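Long-range contacts in beta-L-arabinobiosidase (Bacteroides thetaiotaomicron, PDB 5MQR), which hydrolyses glycosidic bonds, probably as a beta-L-arabinobiosidase or sialidase-like enzyme that helps a gut bacterium break down plant pectin: residues M242-E247 against K263-Y268; G423-L428 against V441-E446; Y690-F695 against D729-T734; G915-Y920 against F976-L981. All coordinates share one frame; numbering follows the deposited sequence.

Contact 1 of 4, residues M242-E247 against K263-Y268; sequences MMQWVE and KAFNCY
Lys263 runs across the carboxylate end of Glu247. Its CD lies 3.6 Å from Glu247 OE1, while its NZ stays 4.7 Å from that oxygen, too far for a salt bridge. Next, the backbone N of Ala264 donates to Glu247 OE2 at 2.8 Å, with 145° at the hydrogen. The same oxygen forms a salt bridge with Arg152, so two donors grip it. A water then accepts from Phe265 N and donates to Met243 O, joining the two backbones. Segment 242-247 lies in the N-terminal beta-propeller region, and 263-268 leads into the outer strand of a four-stranded antiparallel sheet, the form of a propeller blade. The Phe265 ring lies under Met243, a selenomethionine. Met243 CB sits 3.6 Å from the ring centroid, almost on its normal, a CH-pi contact. The selenium lies obliquely, giving a looser Met-aromatic contact. Phe265 CG stands opposite the backbone N (chi1 175°), which carries the ring toward the 242-245 turn. Gln244 CG packs 3.4 Å from Phe265 CD1, and its OE1 accepts from Arg373. Replacing Phe265 with an alanine is likely to leave Met243 CB and Gln244 CG without their aromatic partner. Asn266 ND2 folds back to Ala264 O at 3.3 Å.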
loop_
_atom_site.group_PDB
_atom_site.type_symbol
_atom_site.label_atom_id
_atom_site.label_comp_id
_atom_site.label_asym_id
_atom_site.label_seq_id
_atom_site.Cartn_x
_atom_site.Cartn_y
_atom_site.Cartn_z
HETATM N N MSE A 242 37.309 2.226 9.352
HETATM C CA MSE A 242 38.469 3.004 8.852
HETATM C C MSE A 242 38.063 3.939 7.716
HETATM O O MSE A 242 38.558 5.073 7.639
HETATM C CB MSE A 242 39.628 2.111 8.451
HETATM C CG MSE A 242 40.134 1.225 9.581
HETATM SE SE MSE A 242 40.734 2.296 11.098
HETATM C CE MSE A 242 39.096 2.253 12.186
HETATM N N MSE A 243 37.103 3.522 6.889
HETATM C CA MSE A 243 36.538 4.382 5.846
HETATM C C MSE A 243 35.913 5.648 6.374
HETATM O O MSE A 243 35.778 6.627 5.635
HETATM C CB MSE A 243 35.453 3.666 5.051
HETATM C CG MSE A 243 35.993 2.517 4.202
HETATM SE SE MSE A 243 37.260 3.117 2.819
HETATM C CE MSE A 243 35.858 3.786 1.602
ATOM N N GLN A 244 35.516 5.641 7.645
ATOM C CA GLN A 244 34.879 6.796 8.278
ATOM C C GLN A 244 35.836 7.607 9.115
ATOM O O GLN A 244 35.408 8.477 9.850
ATOM C CB GLN A 244 33.694 6.338 9.131
ATOM C CG GLN A 244 32.649 5.567 8.342
ATOM C CD GLN A 244 31.516 5.059 9.211
ATOM O OE1 GLN A 244 30.706 5.843 9.718
ATOM N NE2 GLN A 244 31.464 3.736 9.407
ATOM N N TRP A 245 37.117 7.292 9.031
ATOM C CA TRP A 245 38.181 8.040 9.695
ATOM C C TRP A 245 39.062 8.822 8.707
ATOM O O TRP A 245 39.977 9.519 9.124
ATOM C CB TRP A 245 39.093 7.075 10.448
ATOM C CG TRP A 245 38.579 6.518 11.760
ATOM C CD1 TRP A 245 37.289 6.522 12.238
ATOM C CD2 TRP A 245 39.363 5.814 12.724
ATOM N NE1 TRP A 245 37.240 5.886 13.463
ATOM C CE2 TRP A 245 38.497 5.430 13.773
ATOM C CE3 TRP A 245 40.719 5.463 12.799
ATOM C CZ2 TRP A 245 38.951 4.731 14.893
ATOM C CZ3 TRP A 245 41.172 4.770 13.907
ATOM C CH2 TRP A 245 40.295 4.415 14.946
ATOM N N VAL A 246 38.795 8.706 7.411
ATOM C CA VAL A 246 39.693 9.251 6.381
ATOM C C VAL A 246 39.846 10.776 6.383
ATOM O O VAL A 246 40.916 11.283 6.041
ATOM C CB VAL A 246 39.274 8.794 4.972
ATOM C CG1 VAL A 246 37.914 9.415 4.559
ATOM C CG2 VAL A 246 40.386 9.077 3.950
ATOM N N GLU A 247 38.804 11.501 6.779
ATOM C CA GLU A 247 38.886 12.954 6.778
ATOM C C GLU A 247 39.787 13.534 7.853
ATOM O O GLU A 247 40.346 14.597 7.619
ATOM C CB GLU A 247 37.511 13.600 6.875
ATOM C CG GLU A 247 36.634 13.309 5.681
ATOM C CD GLU A 247 35.247 13.889 5.842
ATOM O OE1 GLU A 247 35.170 15.130 5.936
ATOM O OE2 GLU A 247 34.241 13.132 5.852
ATOM N N LYS A 263 33.753 12.031 1.582
ATOM C CA LYS A 263 33.330 12.539 2.881
ATOM C C LYS A 263 32.106 11.875 3.435
ATOM O O LYS A 263 31.175 11.611 2.699
ATOM C CB LYS A 263 33.056 14.029 2.772
ATOM C CG LYS A 263 34.184 14.731 2.065
ATOM C CD LYS A 263 34.425 16.140 2.545
ATOM C CE LYS A 263 35.804 16.571 2.065
ATOM N NZ LYS A 263 35.968 18.021 2.314
ATOM N N ALA A 264 32.117 11.650 4.749
ATOM C CA ALA A 264 30.950 11.185 5.495
ATOM C C ALA A 264 30.426 9.844 4.975
ATOM O O ALA A 264 29.218 9.666 4.769
ATOM C CB ALA A 264 29.859 12.253 5.481
ATOM N N PHE A 265 31.363 8.928 4.739
ATOM C CA PHE A 265 31.065 7.549 4.354
ATOM C C PHE A 265 29.938 6.940 5.185
ATOM O O PHE A 265 29.901 7.058 6.413
ATOM C CB PHE A 265 32.337 6.710 4.509
ATOM C CG PHE A 265 32.157 5.233 4.264
ATOM C CD1 PHE A 265 31.729 4.389 5.284
ATOM C CD2 PHE A 265 32.479 4.685 3.029
ATOM C CE1 PHE A 265 31.580 3.027 5.068
ATOM C CE2 PHE A 265 32.342 3.311 2.791
ATOM C CZ PHE A 265 31.890 2.478 3.817
ATOM N N ASN A 266 29.000 6.311 4.502
ATOM C CA ASN A 266 28.099 5.353 5.142
ATOM C C ASN A 266 27.830 4.259 4.148
ATOM O O ASN A 266 28.050 4.445 2.958
ATOM C CB ASN A 266 26.805 5.986 5.670
ATOM C CG ASN A 266 26.013 6.733 4.612
ATOM O OD1 ASN A 266 24.880 6.361 4.301
ATOM N ND2 ASN A 266 26.587 7.815 4.083
ATOM N N CYS A 267 27.377 3.113 4.641
ATOM C CA CYS A 267 27.191 1.951 3.805
ATOM C C CYS A 267 26.093 1.063 4.299
ATOM O O CYS A 267 25.646 1.164 5.453
ATOM C CB CYS A 267 28.498 1.132 3.745
ATOM S SG CYS A 267 29.022 0.316 5.281
ATOM N N TYR A 268 25.681 0.161 3.422
ATOM C CA TYR A 268 24.740 -0.876 3.794
ATOM C C TYR A 268 24.946 -2.110 2.943
ATOM O O TYR A 268 25.596 -2.042 1.903
ATOM C CB TYR A 268 23.303 -0.383 3.688
ATOM C CG TYR A 268 22.853 0.183 2.357
ATOM C CD1 TYR A 268 22.540 -0.644 1.272
ATOM C CD2 TYR A 268 22.663 1.547 2.204
ATOM C CE1 TYR A 268 22.089 -0.107 0.067
ATOM C CE2 TYR A 268 22.210 2.099 1.015
ATOM C CZ TYR A 268 21.910 1.274 -0.056
ATOM O OH TYR A 268 21.427 1.827 -1.218
HETATM O O HOH W 1 34.310 9.248 4.350
#

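Contact 2 of 4, residues G423-L428 against V441-E446; sequences GSIAEL and VSLEGE
The short 3-10 turn at 425-427 lies beside strand 441-444 with no hydrogen bond between the two segments, and the CA atoms of Ser424 and Leu443 are 6.2 Å apart. Leu443 points at the turn and uses both its methyl branches. CD1 presses on the backbone just before the turn, 3.4 Å from Ser424 C. CD2 meets Leu428 CD1 at 4.1 Å, the two side chains lying alongside and running opposite ways. Leu443 CG itself lies 4.2 Å from Ile425 CG2. The strand belongs to the carbohydrate-binding-module-like region, in an antiparallel sheet where it pairs with strand 447-452. The turn comes from the loop between strands 416-417 and 431-435. Ile425 reaches the strand with two branches. Its CG2 rests 3.9 Å from Ser442 CA, and its CD1 lies 3.8 Å from Val441 O. With chi1 61°, CG1 is flanked by both backbone neighbours, and the extended CD1 then reaches that carbonyl. Cutting Leu443 back to an alanine is likely to open a gap against Ser424 and leave Ile425 CG2 and Leu428 CD1 without this neighbour. Leu448 of the adjoining strand touches both Leu428 and Leu443, and Ile433 touches Ile425 and Leu428.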
loop_
_atom_site.group_PDB
_atom_site.type_symbol
_atom_site.label_atom_id
_atom_site.label_comp_id
_atom_site.label_asym_id
_atom_site.label_seq_id
_atom_site.Cartn_x
_atom_site.Cartn_y
_atom_site.Cartn_z
ATOM N N GLY A 423 -2.156 5.980 24.235
ATOM C CA GLY A 423 -1.529 6.356 25.502
ATOM C C GLY A 423 -0.459 7.417 25.369
ATOM O O GLY A 423 -0.201 8.135 26.317
ATOM N N SER A 424 0.159 7.520 24.193
ATOM C CA SER A 424 1.240 8.487 23.935
ATOM C C SER A 424 1.294 8.771 22.430
ATOM O O SER A 424 0.697 8.023 21.630
ATOM C CB SER A 424 2.590 7.925 24.395
ATOM O OG SER A 424 2.974 6.809 23.582
ATOM N N ILE A 425 2.009 9.838 22.047
ATOM C CA ILE A 425 2.090 10.216 20.630
ATOM C C ILE A 425 2.780 9.169 19.758
ATOM O O ILE A 425 2.451 9.058 18.575
ATOM C CB ILE A 425 2.683 11.629 20.377
ATOM C CG1 ILE A 425 4.106 11.769 20.895
ATOM C CG2 ILE A 425 1.767 12.700 20.974
ATOM C CD1 ILE A 425 4.754 13.067 20.433
ATOM N N ALA A 426 3.683 8.377 20.346
ATOM C CA ALA A 426 4.276 7.238 19.654
ATOM C C ALA A 426 3.232 6.312 19.045
ATOM O O ALA A 426 3.550 5.597 18.104
ATOM C CB ALA A 426 5.177 6.432 20.591
ATOM N N GLU A 427 2.011 6.289 19.588
ATOM C CA GLU A 427 0.932 5.461 19.034
ATOM C C GLU A 427 0.096 6.149 17.948
ATOM O O GLU A 427 -0.809 5.525 17.374
ATOM C CB GLU A 427 0.029 4.945 20.162
ATOM C CG GLU A 427 0.674 3.888 21.056
ATOM C CD GLU A 427 -0.091 3.711 22.344
ATOM O OE1 GLU A 427 -1.225 3.188 22.298
ATOM O OE2 GLU A 427 0.432 4.120 23.409
ATOM N N LEU A 428 0.386 7.415 17.655
ATOM C CA LEU A 428 -0.265 8.118 16.550
ATOM C C LEU A 428 0.431 7.835 15.221
ATOM O O LEU A 428 1.017 8.719 14.586
ATOM C CB LEU A 428 -0.367 9.612 16.821
ATOM C CG LEU A 428 -1.134 10.000 18.084
ATOM C CD1 LEU A 428 -1.285 11.519 18.171
ATOM C CD2 LEU A 428 -2.498 9.343 18.156
ATOM N N VAL A 441 3.824 18.814 20.937
ATOM C CA VAL A 441 2.570 18.146 20.680
ATOM C C VAL A 441 2.429 16.993 21.674
ATOM O O VAL A 441 3.387 16.281 21.906
ATOM C CB VAL A 441 2.549 17.631 19.228
ATOM C CG1 VAL A 441 1.327 16.755 18.976
ATOM C CG2 VAL A 441 2.603 18.808 18.271
ATOM N N SER A 442 1.243 16.806 22.246
ATOM C CA SER A 442 1.045 15.779 23.253
ATOM C C SER A 442 -0.398 15.329 23.275
ATOM O O SER A 442 -1.240 15.960 22.661
ATOM C CB SER A 442 1.421 16.318 24.658
ATOM O OG SER A 442 0.584 17.426 24.990
ATOM N N LEU A 443 -0.670 14.256 24.018
ATOM C CA LEU A 443 -2.034 13.795 24.256
ATOM C C LEU A 443 -2.531 14.189 25.640
ATOM O O LEU A 443 -1.764 14.267 26.596
ATOM C CB LEU A 443 -2.113 12.282 24.109
ATOM C CG LEU A 443 -1.912 11.777 22.678
ATOM C CD1 LEU A 443 -1.733 10.264 22.654
ATOM C CD2 LEU A 443 -3.071 12.190 21.799
ATOM N N GLU A 444 -3.824 14.444 25.723
ATOM C CA GLU A 444 -4.489 14.724 26.974
ATOM C C GLU A 444 -5.873 14.092 26.884
ATOM O O GLU A 444 -6.866 14.745 26.550
ATOM C CB GLU A 444 -4.560 16.237 27.206
ATOM C CG GLU A 444 -5.223 16.678 28.510
ATOM C CD GLU A 444 -5.422 18.187 28.561
ATOM O OE1 GLU A 444 -4.434 18.914 28.765
ATOM O OE2 GLU A 444 -6.573 18.666 28.380
ATOM N N GLY A 445 -5.913 12.794 27.178
ATOM C CA GLY A 445 -7.140 12.009 27.082
ATOM C C GLY A 445 -7.654 11.973 25.652
ATOM O O GLY A 445 -6.953 11.503 24.750
ATOM N N GLU A 446 -8.847 12.533 25.451
ATOM C CA GLU A 446 -9.526 12.549 24.142
ATOM C C GLU A 446 -8.867 13.562 23.172
ATOM O O GLU A 446 -9.163 13.556 21.979
ATOM C CB GLU A 446 -11.045 12.857 24.333
ATOM C CG GLU A 446 -11.368 14.346 24.549
ATOM C CD GLU A 446 -12.731 14.654 25.195
ATOM O OE1 GLU A 446 -12.927 14.235 26.360
ATOM O OE2 GLU A 446 -13.587 15.373 24.574
#

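Contact 3 of 4, residues Y690-F695 against D729-T734; sequences YGMTEF and DQIIHT
A two-stranded antiparallel hairpin, 683-684 with 691-692, packs on helix 726-737 of the MGH1-like glycoside hydrolase domain. Tyr690 and Gln730 meet first. The backbone N of Tyr690 donates to Gln730 OE1 at 2.9 Å, with an angle of 159° at the hydrogen. The donor is slightly tilted from the carbonyl plane of the amide. Gln730 CG lies opposite its own carbonyl carbon (chi1 -71°), and the chain beyond is extended, which brings the amide up to the tyrosine. Its plane is only 19° from that of the Tyr690 ring. OE1 also lies 3.2 Å from Tyr690 CD2, obliquely to the ring. The carbonyl oxygen of Tyr690 also faces the helix. Thr734 OG1 is 2.7 Å from Tyr690 O. Gln730 O lies 2.8 Å from Thr734 OG1, so which acceptor takes the proton is not settled. Ile731 CA makes a CA-H...O contact with Tyr690 O at 3.3 Å.

The apolar half is carried by Ile731. Its CG1 packs 3.7 Å from Gly691 C, and its CG2 is 3.7 Å from Met692 CB. The CD1 methyl reaches the selenomethionine CE as well. Met692 also touches His715 and Ser719 of helix 712-719. A water accepts from Met692 N and donates to Ile731 O.

The polar atoms of the Tyr690 backbone thus meet side chains of the helix: its N is held by the glutamine oxygen and its O lies at the threonine hydroxyl. This would fix the start of the strand against one face of the helix, while the isoleucine packs beside it.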
loop_
_atom_site.group_PDB
_atom_site.type_symbol
_atom_site.label_atom_id
_atom_site.label_comp_id
_atom_site.label_asym_id
_atom_site.label_seq_id
_atom_site.Cartn_x
_atom_site.Cartn_y
_atom_site.Cartn_z
ATOM N N TYR A 690 -35.232 -3.402 -14.962
ATOM C CA TYR A 690 -34.114 -3.878 -15.751
ATOM C C TYR A 690 -34.191 -5.371 -16.025
ATOM O O TYR A 690 -34.611 -6.145 -15.162
ATOM C CB TYR A 690 -32.784 -3.566 -15.074
ATOM C CG TYR A 690 -32.431 -2.091 -14.916
ATOM C CD1 TYR A 690 -32.197 -1.277 -16.037
ATOM C CD2 TYR A 690 -32.251 -1.529 -13.652
ATOM C CE1 TYR A 690 -31.807 0.049 -15.897
ATOM C CE2 TYR A 690 -31.892 -0.186 -13.504
ATOM C CZ TYR A 690 -31.672 0.591 -14.633
ATOM O OH TYR A 690 -31.312 1.907 -14.499
ATOM N N GLY A 691 -33.816 -5.727 -17.256
ATOM C CA GLY A 691 -33.632 -7.097 -17.695
ATOM C C GLY A 691 -32.182 -7.266 -18.098
ATOM O O GLY A 691 -31.472 -6.261 -18.244
HETATM N N MSE A 692 -31.745 -8.524 -18.239
HETATM C CA MSE A 692 -30.412 -8.860 -18.759
HETATM C C MSE A 692 -30.521 -9.799 -19.938
HETATM O O MSE A 692 -30.968 -10.953 -19.810
HETATM C CB MSE A 692 -29.470 -9.424 -17.693
HETATM C CG MSE A 692 -28.118 -9.802 -18.277
HETATM SE SE MSE A 692 -26.729 -9.829 -16.877
HETATM C CE MSE A 692 -26.283 -7.906 -16.725
ATOM N N THR A 693 -30.060 -9.310 -21.090
ATOM C CA THR A 693 -30.018 -10.068 -22.321
ATOM C C THR A 693 -28.800 -11.003 -22.422
ATOM O O THR A 693 -27.840 -10.912 -21.627
ATOM C CB THR A 693 -29.996 -9.108 -23.527
ATOM O OG1 THR A 693 -28.934 -8.167 -23.354
ATOM C CG2 THR A 693 -31.319 -8.336 -23.639
ATOM N N GLU A 694 -28.886 -11.901 -23.407
ATOM C CA GLU A 694 -27.835 -12.844 -23.792
ATOM C C GLU A 694 -27.254 -12.406 -25.160
ATOM O O GLU A 694 -26.035 -12.118 -25.264
ATOM C CB GLU A 694 -28.412 -14.273 -23.850
ATOM C CG GLU A 694 -27.451 -15.358 -24.302
ATOM C CD GLU A 694 -28.130 -16.666 -24.700
ATOM O OE1 GLU A 694 -28.640 -17.395 -23.832
ATOM O OE2 GLU A 694 -28.085 -17.001 -25.895
ATOM N N PHE A 695 -28.133 -12.383 -26.181
ATOM C CA PHE A 695 -27.860 -11.791 -27.489
ATOM C C PHE A 695 -28.351 -10.354 -27.447
ATOM O O PHE A 695 -29.456 -10.096 -26.940
ATOM C CB PHE A 695 -28.668 -12.471 -28.591
ATOM C CG PHE A 695 -28.100 -13.776 -29.082
ATOM C CD1 PHE A 695 -27.113 -13.792 -30.047
ATOM C CD2 PHE A 695 -28.606 -14.977 -28.631
ATOM C CE1 PHE A 695 -26.616 -14.987 -30.546
ATOM C CE2 PHE A 695 -28.119 -16.180 -29.109
ATOM C CZ PHE A 695 -27.121 -16.184 -30.078
ATOM N N ASP A 729 -30.968 -6.784 -8.680
ATOM C CA ASP A 729 -32.265 -6.916 -8.000
ATOM C C ASP A 729 -33.406 -7.011 -9.036
ATOM O O ASP A 729 -34.225 -7.915 -8.999
ATOM C CB ASP A 729 -32.546 -5.703 -7.110
ATOM C CG ASP A 729 -31.813 -5.708 -5.770
ATOM O OD1 ASP A 729 -31.112 -6.655 -5.350
ATOM O OD2 ASP A 729 -31.983 -4.672 -5.114
ATOM N N GLN A 730 -33.408 -6.058 -9.962
ATOM C CA GLN A 730 -34.426 -5.936 -10.998
ATOM C C GLN A 730 -34.354 -7.038 -12.052
ATOM O O GLN A 730 -35.391 -7.589 -12.432
ATOM C CB GLN A 730 -34.370 -4.538 -11.642
ATOM C CG GLN A 730 -34.869 -3.453 -10.688
ATOM C CD GLN A 730 -34.894 -2.057 -11.277
ATOM O OE1 GLN A 730 -35.222 -1.854 -12.465
ATOM N NE2 GLN A 730 -34.557 -1.076 -10.455
ATOM N N ILE A 731 -33.136 -7.363 -12.498
ATOM C CA ILE A 731 -32.900 -8.445 -13.459
ATOM C C ILE A 731 -33.518 -9.751 -13.001
ATOM O O ILE A 731 -34.187 -10.417 -13.780
ATOM C CB ILE A 731 -31.395 -8.653 -13.744
ATOM C CG1 ILE A 731 -30.865 -7.519 -14.628
ATOM C CG2 ILE A 731 -31.125 -9.983 -14.435
ATOM C CD1 ILE A 731 -29.364 -7.297 -14.477
ATOM N N ILE A 732 -33.256 -10.115 -11.755
ATOM C CA ILE A 732 -33.847 -11.287 -11.134
ATOM C C ILE A 732 -35.367 -11.126 -10.998
ATOM O O ILE A 732 -36.114 -12.016 -11.427
ATOM C CB ILE A 732 -33.173 -11.601 -9.769
ATOM C CG1 ILE A 732 -31.744 -12.085 -10.024
ATOM C CG2 ILE A 732 -33.946 -12.657 -8.970
ATOM C CD1 ILE A 732 -30.887 -12.097 -8.792
ATOM N N HIS A 733 -35.836 -10.015 -10.434
ATOM C CA HIS A 733 -37.289 -9.847 -10.272
ATOM C C HIS A 733 -38.010 -9.862 -11.620
ATOM O O HIS A 733 -39.097 -10.388 -11.718
ATOM C CB HIS A 733 -37.644 -8.602 -9.456
ATOM C CG HIS A 733 -37.310 -8.724 -7.994
ATOM N ND1 HIS A 733 -37.234 -7.631 -7.150
ATOM C CD2 HIS A 733 -36.993 -9.804 -7.237
ATOM C CE1 HIS A 733 -36.895 -8.035 -5.937
ATOM N NE2 HIS A 733 -36.750 -9.347 -5.964
ATOM N N THR A 734 -37.372 -9.344 -12.664
ATOM C CA THR A 734 -37.941 -9.368 -14.007
ATOM C C THR A 734 -38.184 -10.813 -14.500
ATOM O O THR A 734 -39.254 -11.106 -15.032
ATOM C CB THR A 734 -37.024 -8.603 -14.971
ATOM O OG1 THR A 734 -37.057 -7.206 -14.648
ATOM C CG2 THR A 734 -37.437 -8.807 -16.408
HETATM O O HOH W 2 -33.971 -10.250 -16.654
#

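Contact 4 of 4, residues G915-Y920 against F976-L981; sequences GFSAPY and FRQMEL
Leu981 meets the 918-920 backbone along its whole length. Its CB lies 4.0 Å from Tyr920 O. CG stands opposite its own carbonyl carbon (chi1 -67°), and with chi2 near 180° the two methyls spread toward neighbouring carbonyls. CD1 is 3.9 Å from Ala918 O. CD2 is 3.6 Å from Pro919 O, and this is the nearest approach of the side chain to the other segment. CD2 also lies over the face of the Arg977 guanidinium, 3.7 Å above its plane and over its centre. The leucine is therefore placed between a run of peptide carbonyls and a charged group of its own helix.

Arg977 is turned to Glu980, three residues on in the same helix. Its NH1 donates to Glu980 OE1 at 2.8 Å in a salt bridge. The donor meets the oxygen from above the carboxylate plane but stays close to the guanidinium plane.

The polar link across the contact is a water. Gln978 NE2 donates to it at 2.9 Å, and it donates to Ala918 O. Ser917 OG is 2.6 Å from the same water. No direct hydrogen bond joins the two segments.

Leu981 and Gln978 belong to helix 972-985, and residues 917-918 pair with 921-922 in a small antiparallel hairpin. The contact is water-bridged packing of a hairpin turn on a helix within the MGH1-like glycoside hydrolase domain.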
loop_
_atom_site.group_PDB
_atom_site.type_symbol
_atom_site.label_atom_id
_atom_site.label_comp_id
_atom_site.label_asym_id
_atom_site.label_seq_id
_atom_site.Cartn_x
_atom_site.Cartn_y
_atom_site.Cartn_z
ATOM N N GLY A 915 -7.779 -35.473 -24.343
ATOM C CA GLY A 915 -8.921 -35.055 -23.555
ATOM C C GLY A 915 -9.435 -33.674 -23.929
ATOM O O GLY A 915 -9.904 -33.460 -25.052
ATOM N N PHE A 916 -9.338 -32.746 -22.982
ATOM C CA PHE A 916 -9.895 -31.418 -23.163
ATOM C C PHE A 916 -8.875 -30.338 -23.514
ATOM O O PHE A 916 -9.267 -29.234 -23.893
ATOM C CB PHE A 916 -10.707 -31.021 -21.924
ATOM C CG PHE A 916 -11.820 -31.973 -21.628
ATOM C CD1 PHE A 916 -12.988 -31.950 -22.389
ATOM C CD2 PHE A 916 -11.692 -32.929 -20.634
ATOM C CE1 PHE A 916 -14.017 -32.856 -22.154
ATOM C CE2 PHE A 916 -12.723 -33.837 -20.379
ATOM C CZ PHE A 916 -13.882 -33.805 -21.143
ATOM N N SER A 917 -7.582 -30.640 -23.401
ATOM C CA SER A 917 -6.557 -29.621 -23.607
ATOM C C SER A 917 -6.397 -29.331 -25.086
ATOM O O SER A 917 -6.019 -30.220 -25.855
ATOM C CB SER A 917 -5.221 -30.058 -23.046
ATOM O OG SER A 917 -4.338 -28.974 -23.103
ATOM N N ALA A 918 -6.695 -28.098 -25.488
ATOM C CA ALA A 918 -6.529 -27.674 -26.896
ATOM C C ALA A 918 -5.723 -26.387 -26.990
ATOM O O ALA A 918 -5.541 -25.706 -25.964
ATOM C CB ALA A 918 -7.889 -27.494 -27.561
ATOM N N PRO A 919 -5.253 -26.036 -28.213
ATOM C CA PRO A 919 -4.471 -24.817 -28.323
ATOM C C PRO A 919 -5.155 -23.529 -27.838
ATOM O O PRO A 919 -4.460 -22.681 -27.276
ATOM C CB PRO A 919 -4.113 -24.757 -29.818
ATOM C CG PRO A 919 -4.018 -26.187 -30.209
ATOM C CD PRO A 919 -5.158 -26.830 -29.453
ATOM N N TYR A 920 -6.471 -23.405 -27.991
ATOM C CA TYR A 920 -7.182 -22.198 -27.494
ATOM C C TYR A 920 -7.993 -22.353 -26.192
ATOM O O TYR A 920 -8.734 -21.443 -25.818
ATOM C CB TYR A 920 -7.970 -21.532 -28.639
ATOM C CG TYR A 920 -7.008 -20.840 -29.573
ATOM C CD1 TYR A 920 -6.338 -21.541 -30.566
ATOM C CD2 TYR A 920 -6.712 -19.511 -29.409
ATOM C CE1 TYR A 920 -5.418 -20.923 -31.386
ATOM C CE2 TYR A 920 -5.792 -18.877 -30.215
ATOM C CZ TYR A 920 -5.142 -19.576 -31.201
ATOM O OH TYR A 920 -4.239 -18.912 -32.005
ATOM N N PHE A 976 -4.048 -21.503 -13.965
ATOM C CA PHE A 976 -3.613 -20.223 -14.516
ATOM C C PHE A 976 -3.532 -20.286 -16.023
ATOM O O PHE A 976 -3.992 -19.373 -16.705
ATOM C CB PHE A 976 -2.236 -19.796 -13.981
ATOM C CG PHE A 976 -1.818 -18.423 -14.431
ATOM C CD1 PHE A 976 -1.102 -18.248 -15.616
ATOM C CD2 PHE A 976 -2.175 -17.308 -13.697
ATOM C CE1 PHE A 976 -0.746 -16.984 -16.056
ATOM C CE2 PHE A 976 -1.788 -16.035 -14.106
ATOM C CZ PHE A 976 -1.085 -15.866 -15.297
ATOM N N ARG A 977 -2.952 -21.371 -16.526
ATOM C CA ARG A 977 -2.743 -21.549 -17.955
ATOM C C ARG A 977 -4.074 -21.582 -18.708
ATOM O O ARG A 977 -4.185 -20.995 -19.775
ATOM C CB ARG A 977 -1.901 -22.807 -18.230
ATOM C CG ARG A 977 -1.538 -23.076 -19.691
ATOM C CD ARG A 977 -0.831 -21.870 -20.333
ATOM N NE ARG A 977 -0.501 -22.119 -21.737
ATOM C CZ ARG A 977 -0.238 -21.182 -22.658
ATOM N NH1 ARG A 977 -0.257 -19.876 -22.373
ATOM N NH2 ARG A 977 0.040 -21.562 -23.906
ATOM N N GLN A 978 -5.087 -22.227 -18.143
ATOM C CA GLN A 978 -6.398 -22.280 -18.796
ATOM C C GLN A 978 -7.107 -20.933 -18.743
ATOM O O GLN A 978 -7.790 -20.578 -19.697
ATOM C CB GLN A 978 -7.286 -23.385 -18.213
ATOM C CG GLN A 978 -6.883 -24.781 -18.657
ATOM C CD GLN A 978 -6.830 -24.922 -20.182
ATOM O OE1 GLN A 978 -7.640 -24.343 -20.884
ATOM N NE2 GLN A 978 -5.872 -25.671 -20.686
HETATM N N MSE A 979 -6.930 -20.184 -17.652
HETATM C CA MSE A 979 -7.405 -18.811 -17.611
HETATM C C MSE A 979 -6.687 -17.948 -18.625
HETATM O O MSE A 979 -7.320 -17.109 -19.249
HETATM C CB MSE A 979 -7.283 -18.192 -16.218
HETATM C CG MSE A 979 -8.261 -18.814 -15.234
HETATM SE SE MSE A 979 -10.084 -18.163 -15.557
HETATM C CE MSE A 979 -9.894 -16.301 -14.914
ATOM N N GLU A 980 -5.385 -18.147 -18.807
ATOM C CA GLU A 980 -4.615 -17.412 -19.802
ATOM C C GLU A 980 -5.101 -17.669 -21.246
ATOM O O GLU A 980 -5.233 -16.738 -22.057
ATOM C CB GLU A 980 -3.124 -17.755 -19.671
ATOM C CG GLU A 980 -2.215 -16.937 -20.579
ATOM C CD GLU A 980 -0.745 -17.012 -20.178
ATOM O OE1 GLU A 980 -0.212 -18.126 -20.169
ATOM O OE2 GLU A 980 -0.125 -15.964 -19.867
ATOM N N LEU A 981 -5.355 -18.933 -21.561
ATOM C CA LEU A 981 -5.898 -19.315 -22.861
ATOM C C LEU A 981 -7.320 -18.751 -23.074
ATOM O O LEU A 981 -7.650 -18.317 -24.174
ATOM C CB LEU A 981 -5.894 -20.840 -23.018
ATOM C CG LEU A 981 -4.524 -21.525 -23.090
ATOM C CD1 LEU A 981 -4.624 -23.063 -23.216
ATOM C CD2 LEU A 981 -3.705 -20.964 -24.246
HETATM O O HOH W 3 -4.969 -26.416 -23.374
#

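How the contacts relate
The four contacts follow in series along the chain, and none touches another. Contacts 1 and 2 lie in the N-terminal half, in the propeller and the carbohydrate-binding-module-like regions, with centres 39 Å apart. Contacts 3 and 4 lie in the helical C-terminal half, with centres 31 Å apart and nearest atoms about 18 Å apart. Contacts 1 and 3 are the most widely separated, at 72 Å between centres. A bound calcium ion is about 5 Å from the Gln244 side chain in contact 1. In contact 2, the Val441 side chain is about 12 Å from a calcium ion and the Leu428 side chain about 4 Å from a bound HEPES molecule.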